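Local atomic coordinates of putative uncharacterized protein (Archaeoglobus fulgidus, PDB entry 3VU0), a protein that forms the C-terminal globular domain of AglB, an archaeal member of the oligosaccharyltransferase family, folded as a mixed sheet flanked by helices. Residues W38-W43 / K102-P107; I108-I111 / S115-Y118; E93-P98 / L136-A141; K130-K135 / T142-F147. All coordinates share one frame; numbering follows the deposited sequence.

Interaction 1 (W38-W43 / K102-P107); sequences WDYGNW and KTKFIP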
loop_
_atom_site.group_PDB
_atom_site.type_symbol
_atom_site.label_atom_id
_atom_site.label_comp_id
_atom_site.label_asym_id
_atom_site.label_seq_id
_atom_site.Cartn_x
_atom_site.Cartn_y
_atom_site.Cartn_z
ATOM N N TRP A 38 -2.802 1.180 7.107
ATOM C CA TRP A 38 -3.671 0.811 8.219
ATOM C C TRP A 38 -5.105 1.343 8.177
ATOM O O TRP A 38 -6.006 0.719 8.732
ATOM C CB TRP A 38 -3.012 1.173 9.560
ATOM C CG TRP A 38 -2.979 2.627 9.859
ATOM C CD1 TRP A 38 -2.056 3.536 9.430
ATOM C CD2 TRP A 38 -3.929 3.354 10.639
ATOM N NE1 TRP A 38 -2.374 4.790 9.897
ATOM C CE2 TRP A 38 -3.522 4.706 10.642
ATOM C CE3 TRP A 38 -5.090 2.994 11.339
ATOM C CZ2 TRP A 38 -4.234 5.703 11.318
ATOM C CZ3 TRP A 38 -5.801 3.989 12.015
ATOM C CH2 TRP A 38 -5.367 5.326 11.996
ATOM N N ASP A 39 -5.327 2.475 7.514
ATOM C CA ASP A 39 -6.673 3.036 7.422
ATOM C C ASP A 39 -7.698 2.064 6.829
ATOM O O ASP A 39 -8.880 2.111 7.173
ATOM C CB ASP A 39 -6.693 4.299 6.545
ATOM C CG ASP A 39 -5.937 5.461 7.154
ATOM O OD1 ASP A 39 -5.725 5.471 8.384
ATOM O OD2 ASP A 39 -5.578 6.379 6.391
ATOM N N TYR A 40 -7.244 1.197 5.930
ATOM C CA TYR A 40 -8.137 0.261 5.248
ATOM C C TYR A 40 -8.192 -1.137 5.852
ATOM O O TYR A 40 -8.946 -1.998 5.375
ATOM C CB TYR A 40 -7.712 0.145 3.781
ATOM C CG TYR A 40 -7.250 1.454 3.177
ATOM C CD1 TYR A 40 -8.112 2.547 3.081
ATOM C CD2 TYR A 40 -5.948 1.596 2.702
ATOM C CE1 TYR A 40 -7.686 3.757 2.520
ATOM C CE2 TYR A 40 -5.510 2.796 2.142
ATOM C CZ TYR A 40 -6.384 3.871 2.053
ATOM O OH TYR A 40 -5.951 5.051 1.489
ATOM N N GLY A 41 -7.396 -1.364 6.891
ATOM C CA GLY A 41 -7.341 -2.669 7.525
ATOM C C GLY A 41 -8.672 -3.306 7.885
ATOM O O GLY A 41 -8.928 -4.458 7.525
ATOM N N ASN A 42 -9.520 -2.565 8.596
ATOM C CA ASN A 42 -10.817 -3.088 9.011
ATOM C C ASN A 42 -11.706 -3.487 7.844
ATOM O O ASN A 42 -12.466 -4.452 7.942
ATOM C CB ASN A 42 -11.547 -2.075 9.903
ATOM C CG ASN A 42 -10.893 -1.925 11.265
ATOM O OD1 ASN A 42 -10.473 -2.909 11.865
ATOM N ND2 ASN A 42 -10.813 -0.696 11.761
ATOM N N TRP A 43 -11.616 -2.750 6.742
ATOM C CA TRP A 43 -12.417 -3.063 5.565
ATOM C C TRP A 43 -11.989 -4.403 4.982
ATOM O O TRP A 43 -12.818 -5.263 4.673
ATOM C CB TRP A 43 -12.257 -1.983 4.491
ATOM C CG TRP A 43 -13.089 -0.755 4.703
ATOM C CD1 TRP A 43 -14.131 -0.604 5.574
ATOM C CD2 TRP A 43 -12.996 0.473 3.971
ATOM N NE1 TRP A 43 -14.696 0.640 5.426
ATOM C CE2 TRP A 43 -14.019 1.322 4.447
ATOM C CE3 TRP A 43 -12.148 0.939 2.954
ATOM C CZ2 TRP A 43 -14.219 2.611 3.941
ATOM C CZ3 TRP A 43 -12.345 2.219 2.450
ATOM C CH2 TRP A 43 -13.377 3.042 2.946
ATOM N N LYS A 102 -1.340 17.829 -0.791
ATOM C CA LYS A 102 -2.099 16.899 0.038
ATOM C C LYS A 102 -1.905 15.454 -0.401
ATOM O O LYS A 102 -1.992 15.133 -1.584
ATOM C CB LYS A 102 -3.591 17.238 -0.009
ATOM C CG LYS A 102 -4.470 16.286 0.807
ATOM C CD LYS A 102 -5.941 16.493 0.503
ATOM C CE LYS A 102 -6.802 15.446 1.196
ATOM N NZ LYS A 102 -8.225 15.528 0.756
ATOM N N THR A 103 -1.645 14.581 0.564
ATOM C CA THR A 103 -1.446 13.166 0.280
ATOM C C THR A 103 -1.209 12.411 1.576
ATOM O O THR A 103 -0.645 12.959 2.524
ATOM C CB THR A 103 -0.231 12.936 -0.639
ATOM O OG1 THR A 103 0.036 11.530 -0.733
ATOM C CG2 THR A 103 1.004 13.641 -0.086
ATOM N N LYS A 104 -1.640 11.157 1.624
ATOM C CA LYS A 104 -1.419 10.371 2.822
ATOM C C LYS A 104 0.019 9.861 2.858
ATOM O O LYS A 104 0.417 9.171 3.793
ATOM C CB LYS A 104 -2.420 9.214 2.899
ATOM C CG LYS A 104 -3.839 9.688 3.197
ATOM C CD LYS A 104 -4.807 8.533 3.368
ATOM C CE LYS A 104 -6.165 9.019 3.864
ATOM N NZ LYS A 104 -7.057 7.867 4.184
ATOM N N PHE A 105 0.802 10.209 1.840
ATOM C CA PHE A 105 2.199 9.793 1.806
ATOM C C PHE A 105 2.960 10.492 2.940
ATOM O O PHE A 105 3.973 9.989 3.428
ATOM C CB PHE A 105 2.834 10.145 0.454
ATOM C CG PHE A 105 4.229 9.608 0.280
ATOM C CD1 PHE A 105 5.309 10.474 0.126
ATOM C CD2 PHE A 105 4.463 8.236 0.268
ATOM C CE1 PHE A 105 6.605 9.982 -0.040
ATOM C CE2 PHE A 105 5.756 7.728 0.103
ATOM C CZ PHE A 105 6.830 8.605 -0.051
ATOM N N ILE A 106 2.459 11.651 3.365
ATOM C CA ILE A 106 3.099 12.409 4.438
ATOM C C ILE A 106 3.060 11.615 5.748
ATOM O O ILE A 106 4.099 11.366 6.352
ATOM C CB ILE A 106 2.434 13.801 4.614
ATOM C CG1 ILE A 106 2.618 14.628 3.336
ATOM C CG2 ILE A 106 3.060 14.549 5.794
ATOM C CD1 ILE A 106 4.070 14.850 2.943
ATOM N N PRO A 107 1.863 11.208 6.207
ATOM C CA PRO A 107 1.846 10.440 7.455
ATOM C C PRO A 107 2.594 9.115 7.297
ATOM O O PRO A 107 3.180 8.602 8.256
ATOM C CB PRO A 107 0.351 10.257 7.740
ATOM C CG PRO A 107 -0.293 10.382 6.391
ATOM C CD PRO A 107 0.495 11.502 5.747
#

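Interaction 2 (I108-I111 / S115-Y118); sequences IMQI and SPEY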
loop_
_atom_site.group_PDB
_atom_site.type_symbol
_atom_site.label_atom_id
_atom_site.label_comp_id
_atom_site.label_asym_id
_atom_site.label_seq_id
_atom_site.Cartn_x
_atom_site.Cartn_y
_atom_site.Cartn_z
ATOM N N ILE A 108 2.579 8.561 6.086
ATOM C CA ILE A 108 3.295 7.312 5.832
ATOM C C ILE A 108 4.782 7.574 6.085
ATOM O O ILE A 108 5.461 6.791 6.742
ATOM C CB ILE A 108 3.099 6.829 4.374
ATOM C CG1 ILE A 108 1.661 6.335 4.181
ATOM C CG2 ILE A 108 4.089 5.719 4.046
ATOM C CD1 ILE A 108 1.385 5.771 2.786
HETATM N N MSE A 109 5.280 8.686 5.558
HETATM C CA MSE A 109 6.678 9.049 5.760
HETATM C C MSE A 109 6.972 9.274 7.239
HETATM O O MSE A 109 7.973 8.788 7.761
HETATM C CB MSE A 109 7.027 10.322 4.987
HETATM C CG MSE A 109 7.158 10.131 3.498
HETATM SE SE MSE A 109 7.867 11.720 2.672
HETATM C CE MSE A 109 9.691 11.600 3.314
ATOM N N GLN A 110 6.102 10.017 7.914
ATOM C CA GLN A 110 6.309 10.298 9.333
ATOM C C GLN A 110 6.403 9.012 10.151
ATOM O O GLN A 110 7.272 8.878 11.010
ATOM C CB GLN A 110 5.180 11.176 9.869
ATOM C CG GLN A 110 5.054 12.494 9.138
ATOM C CD GLN A 110 3.842 13.290 9.570
ATOM O OE1 GLN A 110 2.731 12.764 9.625
ATOM N NE2 GLN A 110 4.046 14.565 9.868
ATOM N N ILE A 111 5.516 8.063 9.876
ATOM C CA ILE A 111 5.517 6.802 10.605
ATOM C C ILE A 111 6.737 5.963 10.236
ATOM O O ILE A 111 7.187 5.123 11.018
ATOM C CB ILE A 111 4.216 6.021 10.336
ATOM C CG1 ILE A 111 3.027 6.873 10.787
ATOM C CG2 ILE A 111 4.217 4.706 11.096
ATOM C CD1 ILE A 111 1.688 6.337 10.367
ATOM N N SER A 115 10.923 13.226 8.524
ATOM C CA SER A 115 10.362 14.503 8.965
ATOM C C SER A 115 10.256 15.385 7.730
ATOM O O SER A 115 11.089 16.269 7.503
ATOM C CB SER A 115 11.271 15.163 10.009
ATOM O OG SER A 115 11.339 14.374 11.185
ATOM N N PRO A 116 9.217 15.152 6.915
ATOM C CA PRO A 116 8.956 15.892 5.678
ATOM C C PRO A 116 8.984 17.416 5.802
ATOM O O PRO A 116 9.338 18.105 4.845
ATOM C CB PRO A 116 7.580 15.378 5.250
ATOM C CG PRO A 116 7.529 14.001 5.822
ATOM C CD PRO A 116 8.125 14.200 7.189
ATOM N N GLU A 117 8.621 17.949 6.966
ATOM C CA GLU A 117 8.598 19.402 7.128
ATOM C C GLU A 117 9.963 20.059 6.957
ATOM O O GLU A 117 10.054 21.271 6.769
ATOM C CB GLU A 117 7.987 19.803 8.481
ATOM C CG GLU A 117 8.835 19.526 9.714
ATOM C CD GLU A 117 8.648 18.124 10.270
ATOM O OE1 GLU A 117 8.941 17.929 11.469
ATOM O OE2 GLU A 117 8.219 17.220 9.523
ATOM N N TYR A 118 11.025 19.262 7.008
ATOM C CA TYR A 118 12.375 19.793 6.839
ATOM C C TYR A 118 12.859 19.608 5.408
ATOM O O TYR A 118 13.942 20.064 5.051
ATOM C CB TYR A 118 13.347 19.092 7.792
ATOM C CG TYR A 118 13.206 19.516 9.233
ATOM C CD1 TYR A 118 13.762 20.715 9.688
ATOM C CD2 TYR A 118 12.508 18.727 10.142
ATOM C CE1 TYR A 118 13.623 21.112 11.020
ATOM C CE2 TYR A 118 12.362 19.113 11.470
ATOM C CZ TYR A 118 12.920 20.300 11.904
ATOM O OH TYR A 118 12.774 20.665 13.224
HETATM O O HOH W 1 6.882 15.194 10.719
#

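Interaction 3 (E93-P98 / L136-A141); sequences ELTVKP and LHVENA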
loop_
_atom_site.group_PDB
_atom_site.type_symbol
_atom_site.label_atom_id
_atom_site.label_comp_id
_atom_site.label_asym_id
_atom_site.label_seq_id
_atom_site.Cartn_x
_atom_site.Cartn_y
_atom_site.Cartn_z
ATOM N N GLU A 93 -5.143 7.874 -3.126
ATOM C CA GLU A 93 -4.960 8.921 -2.112
ATOM C C GLU A 93 -3.642 8.795 -1.334
ATOM O O GLU A 93 -3.265 9.702 -0.603
ATOM C CB GLU A 93 -6.145 8.950 -1.132
ATOM C CG GLU A 93 -6.303 7.706 -0.267
ATOM C CD GLU A 93 -7.439 7.821 0.754
ATOM O OE1 GLU A 93 -7.650 6.861 1.520
ATOM O OE2 GLU A 93 -8.121 8.866 0.796
ATOM N N LEU A 94 -2.942 7.676 -1.499
ATOM C CA LEU A 94 -1.662 7.456 -0.820
ATOM C C LEU A 94 -0.497 8.053 -1.612
ATOM O O LEU A 94 0.573 8.311 -1.064
ATOM C CB LEU A 94 -1.389 5.958 -0.654
ATOM C CG LEU A 94 -2.375 5.089 0.128
ATOM C CD1 LEU A 94 -1.839 3.658 0.202
ATOM C CD2 LEU A 94 -2.565 5.659 1.513
ATOM N N THR A 95 -0.711 8.260 -2.904
ATOM C CA THR A 95 0.332 8.780 -3.774
ATOM C C THR A 95 0.430 10.297 -3.787
ATOM O O THR A 95 -0.498 11.002 -3.396
ATOM C CB THR A 95 0.120 8.308 -5.223
ATOM O OG1 THR A 95 -1.063 8.919 -5.749
ATOM C CG2 THR A 95 -0.040 6.788 -5.276
ATOM N N VAL A 96 1.575 10.791 -4.240
ATOM C CA VAL A 96 1.800 12.227 -4.332
ATOM C C VAL A 96 1.239 12.669 -5.677
ATOM O O VAL A 96 1.521 12.049 -6.702
ATOM C CB VAL A 96 3.304 12.558 -4.263
ATOM C CG1 VAL A 96 3.530 14.053 -4.478
ATOM C CG2 VAL A 96 3.857 12.136 -2.906
ATOM N N LYS A 97 0.434 13.725 -5.667
ATOM C CA LYS A 97 -0.171 14.251 -6.891
ATOM C C LYS A 97 0.478 15.583 -7.260
ATOM O O LYS A 97 0.709 16.426 -6.398
ATOM C CB LYS A 97 -1.680 14.434 -6.693
ATOM N N PRO A 98 0.765 15.797 -8.553
ATOM C CA PRO A 98 1.396 17.037 -9.024
ATOM C C PRO A 98 0.589 18.316 -8.785
ATOM O O PRO A 98 1.160 19.408 -8.680
ATOM C CB PRO A 98 1.592 16.788 -10.522
ATOM C CG PRO A 98 1.600 15.292 -10.642
ATOM C CD PRO A 98 0.531 14.873 -9.674
ATOM N N LEU A 136 4.557 0.550 -7.617
ATOM C CA LEU A 136 3.351 -0.270 -7.612
ATOM C C LEU A 136 2.163 0.473 -8.213
ATOM O O LEU A 136 1.728 0.182 -9.328
ATOM C CB LEU A 136 2.978 -0.705 -6.179
ATOM C CG LEU A 136 3.860 -1.756 -5.497
ATOM C CD1 LEU A 136 3.475 -1.869 -4.028
ATOM C CD2 LEU A 136 3.695 -3.096 -6.193
ATOM N N HIS A 137 1.651 1.453 -7.477
ATOM C CA HIS A 137 0.474 2.182 -7.924
ATOM C C HIS A 137 0.632 2.999 -9.195
ATOM O O HIS A 137 -0.216 2.923 -10.081
ATOM C CB HIS A 137 -0.056 3.094 -6.817
ATOM C CG HIS A 137 -1.471 3.532 -7.044
ATOM N ND1 HIS A 137 -2.551 2.870 -6.498
ATOM C CD2 HIS A 137 -1.984 4.506 -7.831
ATOM C CE1 HIS A 137 -3.669 3.418 -6.942
ATOM N NE2 HIS A 137 -3.354 4.412 -7.755
ATOM N N VAL A 138 1.704 3.781 -9.292
ATOM C CA VAL A 138 1.900 4.607 -10.478
ATOM C C VAL A 138 2.380 3.833 -11.704
ATOM O O VAL A 138 1.807 3.975 -12.781
ATOM C CB VAL A 138 2.881 5.776 -10.201
ATOM C CG1 VAL A 138 3.057 6.618 -11.466
ATOM C CG2 VAL A 138 2.345 6.647 -9.072
ATOM N N GLU A 139 3.416 3.011 -11.552
ATOM C CA GLU A 139 3.933 2.251 -12.691
ATOM C C GLU A 139 3.248 0.902 -12.905
ATOM O O GLU A 139 3.577 0.183 -13.846
ATOM C CB GLU A 139 5.440 2.014 -12.545
ATOM C CG GLU A 139 6.273 3.277 -12.408
ATOM C CD GLU A 139 7.752 3.016 -12.635
ATOM O OE1 GLU A 139 8.258 1.980 -12.155
ATOM O OE2 GLU A 139 8.411 3.852 -13.285
ATOM N N ASN A 140 2.303 0.559 -12.036
ATOM C CA ASN A 140 1.590 -0.711 -12.147
ATOM C C ASN A 140 2.526 -1.918 -12.057
ATOM O O ASN A 140 2.294 -2.948 -12.697
ATOM C CB ASN A 140 0.794 -0.767 -13.458
ATOM C CG ASN A 140 -0.350 0.234 -13.490
ATOM O OD1 ASN A 140 -1.142 0.318 -12.549
ATOM N ND2 ASN A 140 -0.446 0.992 -14.578
ATOM N N ALA A 141 3.581 -1.772 -11.259
ATOM C CA ALA A 141 4.569 -2.822 -11.030
ATOM C C ALA A 141 5.266 -3.324 -12.289
ATOM O O ALA A 141 5.876 -4.395 -12.275
ATOM C CB ALA A 141 3.919 -3.996 -10.294
#

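Interaction 4 (K130-K135 / T142-F147); sequences KTMLYK and TNLTHF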
loop_
_atom_site.group_PDB
_atom_site.type_symbol
_atom_site.label_atom_id
_atom_site.label_comp_id
_atom_site.label_asym_id
_atom_site.label_seq_id
_atom_site.Cartn_x
_atom_site.Cartn_y
_atom_site.Cartn_z
ATOM N N LYS A 130 10.904 7.187 -6.050
ATOM C CA LYS A 130 11.838 6.063 -5.941
ATOM C C LYS A 130 11.273 4.947 -5.054
ATOM O O LYS A 130 11.896 3.895 -4.897
ATOM C CB LYS A 130 13.163 6.524 -5.322
ATOM C CG LYS A 130 13.891 7.629 -6.065
ATOM C CD LYS A 130 15.050 8.151 -5.219
ATOM C CE LYS A 130 15.757 9.312 -5.894
ATOM N NZ LYS A 130 16.778 9.911 -4.988
ATOM N N THR A 131 10.096 5.171 -4.481
ATOM C CA THR A 131 9.513 4.191 -3.571
ATOM C C THR A 131 8.682 3.071 -4.188
ATOM O O THR A 131 8.267 3.130 -5.345
ATOM C CB THR A 131 8.622 4.872 -2.514
ATOM O OG1 THR A 131 7.416 5.332 -3.138
ATOM C CG2 THR A 131 9.349 6.053 -1.876
HETATM N N MSE A 132 8.442 2.048 -3.372
HETATM C CA MSE A 132 7.639 0.901 -3.766
HETATM C C MSE A 132 6.222 1.355 -4.105
HETATM O O MSE A 132 5.608 0.843 -5.036
HETATM C CB MSE A 132 7.584 -0.117 -2.622
HETATM C CG MSE A 132 8.858 -0.922 -2.447
HETATM SE SE MSE A 132 9.198 -1.998 -4.011
HETATM C CE MSE A 132 7.582 -3.061 -3.990
ATOM N N LEU A 133 5.705 2.305 -3.332
ATOM C CA LEU A 133 4.360 2.823 -3.560
ATOM C C LEU A 133 4.244 3.371 -4.976
ATOM O O LEU A 133 3.245 3.158 -5.655
ATOM C CB LEU A 133 4.034 3.921 -2.547
ATOM C CG LEU A 133 2.659 4.581 -2.696
ATOM C CD1 LEU A 133 1.565 3.524 -2.727
ATOM C CD2 LEU A 133 2.435 5.549 -1.538
ATOM N N TYR A 134 5.276 4.080 -5.417
ATOM C CA TYR A 134 5.299 4.636 -6.763
ATOM C C TYR A 134 5.396 3.527 -7.814
ATOM O O TYR A 134 4.625 3.493 -8.767
ATOM C CB TYR A 134 6.499 5.574 -6.928
ATOM C CG TYR A 134 6.689 6.050 -8.349
ATOM C CD1 TYR A 134 5.987 7.149 -8.834
ATOM C CD2 TYR A 134 7.553 5.382 -9.217
ATOM C CE1 TYR A 134 6.140 7.580 -10.151
ATOM C CE2 TYR A 134 7.711 5.803 -10.536
ATOM C CZ TYR A 134 7.002 6.901 -10.994
ATOM O OH TYR A 134 7.162 7.326 -12.291
ATOM N N LYS A 135 6.352 2.621 -7.635
ATOM C CA LYS A 135 6.553 1.539 -8.590
ATOM C C LYS A 135 5.342 0.620 -8.691
ATOM O O LYS A 135 5.121 -0.010 -9.729
ATOM C CB LYS A 135 7.805 0.741 -8.219
ATOM C CG LYS A 135 9.056 1.606 -8.189
ATOM C CD LYS A 135 10.256 0.858 -7.648
ATOM C CE LYS A 135 11.438 1.797 -7.464
ATOM N NZ LYS A 135 12.642 1.068 -6.988
ATOM N N THR A 142 5.195 -2.555 -13.371
ATOM C CA THR A 142 5.828 -2.964 -14.619
ATOM C C THR A 142 7.342 -3.100 -14.463
ATOM O O THR A 142 7.984 -3.852 -15.198
ATOM C CB THR A 142 5.533 -1.961 -15.755
ATOM O OG1 THR A 142 5.994 -0.656 -15.380
ATOM C CG2 THR A 142 4.042 -1.906 -16.040
ATOM N N ASN A 143 7.906 -2.378 -13.498
ATOM C CA ASN A 143 9.344 -2.414 -13.253
ATOM C C ASN A 143 9.706 -3.132 -11.954
ATOM O O ASN A 143 10.719 -2.825 -11.327
ATOM C CB ASN A 143 9.899 -0.989 -13.224
ATOM C CG ASN A 143 9.810 -0.301 -14.570
ATOM O OD1 ASN A 143 9.870 0.924 -14.656
ATOM N ND2 ASN A 143 9.677 -1.089 -15.630
ATOM N N LEU A 144 8.874 -4.085 -11.549
ATOM C CA LEU A 144 9.127 -4.846 -10.331
ATOM C C LEU A 144 9.243 -6.321 -10.684
ATOM O O LEU A 144 8.565 -6.804 -11.587
ATOM C CB LEU A 144 7.996 -4.637 -9.322
ATOM C CG LEU A 144 7.870 -3.218 -8.760
ATOM C CD1 LEU A 144 6.622 -3.105 -7.904
ATOM C CD2 LEU A 144 9.107 -2.881 -7.952
ATOM N N THR A 145 10.109 -7.034 -9.974
ATOM C CA THR A 145 10.314 -8.454 -10.229
ATOM C C THR A 145 9.420 -9.363 -9.395
ATOM O O THR A 145 8.964 -10.398 -9.881
ATOM C CB THR A 145 11.786 -8.860 -9.967
ATOM O OG1 THR A 145 12.630 -8.256 -10.952
ATOM C CG2 THR A 145 11.952 -10.370 -10.028
ATOM N N HIS A 146 9.170 -8.973 -8.146
ATOM C CA HIS A 146 8.367 -9.788 -7.232
ATOM C C HIS A 146 6.914 -9.359 -7.045
ATOM O O HIS A 146 6.219 -9.890 -6.178
ATOM C CB HIS A 146 9.038 -9.833 -5.858
ATOM C CG HIS A 146 10.491 -10.190 -5.904
ATOM N ND1 HIS A 146 10.946 -11.405 -6.368
ATOM C CD2 HIS A 146 11.591 -9.487 -5.548
ATOM C CE1 HIS A 146 12.265 -11.435 -6.297
ATOM N NE2 HIS A 146 12.682 -10.284 -5.803
ATOM N N PHE A 147 6.452 -8.405 -7.841
ATOM C CA PHE A 147 5.076 -7.933 -7.722
ATOM C C PHE A 147 4.457 -7.800 -9.100
ATOM O O PHE A 147 5.132 -7.430 -10.058
ATOM C CB PHE A 147 5.048 -6.575 -7.018
ATOM C CG PHE A 147 5.644 -6.597 -5.645
ATOM C CD1 PHE A 147 4.861 -6.905 -4.538
ATOM C CD2 PHE A 147 7.000 -6.338 -5.461
ATOM C CE1 PHE A 147 5.414 -6.957 -3.266
ATOM C CE2 PHE A 147 7.566 -6.389 -4.193
ATOM C CZ PHE A 147 6.768 -6.699 -3.091
HETATM O O HOH W 2 7.235 -0.483 -11.432
#

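Interaction 1 (W38-W43 / K102-P107)
Lys-104 overlaps the outer ends of Asp-39 and Tyr-40 with the last carbons of its side chain. Its CG lies beside its own backbone N, and from there the chain runs fully extended, so the ammonium is carried about as far from the backbone as a lysine allows and meets the two side chains coming from the opposite direction. NZ makes a salt bridge with OD2 of Asp-39 at 3.0 Å. The carboxylate oxygen is approached on its anti side, with NZ 33° out of the carboxylate plane. The methylenes also take part, for Lys-104 CD lies 4.1 Å from OH of Tyr-40. Length and flexible reach suit lysine to this place: the CA atoms of Asp-39 and Lys-104 are 10.1 Å apart, and the extended side chain bridges much of that gap. The other oxygen of Asp-39, OD1, sits 3.2 Å above the plane of the Trp-38 indole, over its centre. Trp-38 to Gly-41 form the end of the WWDYG signature of the STT3/AglB family, and the salt bridge thus ties this motif to a distant part of the chain. Glu-93 completes the polar group: its OE1 makes a salt bridge with Lys-104 NZ and a hydrogen bond with Tyr-40 OH. Next to the lysine, Thr-103 OG1 accepts from Phe-105 N at 3.0 Å, a nearly straight capping bond (163°), since a short hydroxyl side chain can fold back onto an amide of the first turn. The contact therefore joins the turns that lead into helices 41-46 and 105-112, beside the turn that leaves strand 85-91.

Interaction 2 (I108-I111 / S115-Y118)
Met-109, modelled as selenomethionine, sets CG beside its backbone N (chi1 -74°), continues extended through chi2 and then bends at chi3 (72°), which folds its end along Pro-116. The pair closes a helix-loop-helix connection: Met-109 and Gln-110 belong to helix 105-112, and Pro-116 opens a short 3-10 turn that leads toward helix 121-128. The selenoether chain and the pyrrolidine ring slide past each other in opposite directions. A single ring atom does most of the touching, with Pro-116 CG 3.8 Å from Met-109 CB and 3.9 Å from SE. The neighbouring ring carbon, CD, is met at about a right angle by Gln-110, whose CG comes within 4.0 Å. Proline suits the first position of the turn because its ring already holds phi near the helical value and presents a compact apolar surface to the helix. The turn itself is tied by the backbone bond from Tyr-118 N to Ser-115 O, 3.0 Å long. Phe-127 of helix 121-128 also packs on Met-109, and Ile-124 of the same helix on Pro-116, adding apolar cover. Gln-110 and Glu-117 are both exposed, as suits their polar ends. Gln-110 extends beyond CG, while Glu-117 (chi1 72°) curls so that its carboxylate approaches the glutamine, and a water joins them: it accepts from Gln-110 NE2 at 3.0 Å and donates to Glu-117 OE2 at 2.7 Å.

Interaction 3 (E93-P98 / L136-A141)
The methyl of Thr-95 rests against the root of the His-137 side chain. CG2 lies 3.9 Å from His-137 CD2 and 4.0 Å from both CG and CB, an oblique approach to the imidazole in which the two side chains cross at about a right angle. A looser touch follows along the chain, where Val-138 CG2 stands 4.5 Å from the same methyl. Thr-95 places its branches by chi1 of 68°, which lodges OG1 between the backbone N and the carbonyl carbon. There the hydroxyl bonds Glu-92 O, while CG2 points at the helix. His-137 carries CG anti to its backbone N (chi1 -162°), and its ND1 is held by Thr-90 OG1, which restrains the turn of the ring. Farther out, Phe-128 of helix 121-128 touches both Thr-95 and Val-138. A wider pi-type turn occurs at 136-138; beyond it Ala-141 N bonds Lys-135 O, with a weak additional bond of 3.3 Å from Ala-141 N to Leu-136 O. Asn-140, a residue that tolerates positive phi well, turns the chain out of the helix, and Lys-157 NZ bonds both its OD1 and His-137 O. Thr-95 OG1 and His-137 ND1 thus both bond outside the two segments, and what joins the loop after strand 85-91 to the helix is van der Waals contact between carbon atoms.

Interaction 4 (K130-K135 / T142-F147)
Met-132, a selenomethionine in the model, starts with CG beside its backbone N (chi1 -75°), then bends at chi2 (-63°) and chi3 (-60°), which swings CE round until it presses on the ring of Phe-147. CE is 3.3 Å from Phe-147 CE2, a tight contact made obliquely to the ring, and 4.0 Å from Leu-144 CD1. Leu-144, with its CG beside the backbone N, wedges its branches between this residue and Lys-135. Its CD2 meets Lys-135 CB and CD, both at 3.9 Å, so that the lysine's aliphatic stem shields the leucine. Beyond, the extended lysine carries NZ on to Gln-71 O, and a long, amphipathic chain suits this edge of the core. A water joins the two backbones, donating to Lys-135 O at 2.8 Å and accepting from Asn-143 N at 2.9 Å. Thr-131 OG1, at the N-cap, accepts weakly from Tyr-134 N at 3.4 Å. Helix 73-83 also packs here, through Ala-76 against Met-132 and Glu-73 against Leu-144 and Phe-147. This is a helix-to-strand connection of a mixed alpha-beta domain, in which helix 132-138 leads through a loop into the outermost strand 147-153.

Overall arrangement
Interactions 1 and 2 share helix 105-112, interactions 3 and 4 helix 132-138. Interaction 1, partly buried, is the one held by a direct salt bridge, and Glu-93, on segment 93-98, links it with interaction 3; Thr-103 adds a bond to Thr-95 O. The other three rest on buried apolar contact, and interactions 2 and 4 add a water bridge, between side chains in 2 and between backbones in 4. Interaction 2 lies farthest out, about 17 Å from the chain's centre to its own, against 9 to 11 Å for the rest. Phe-105 packs on Leu-133 and Thr-131, linking the 102-107 segment with 130-135.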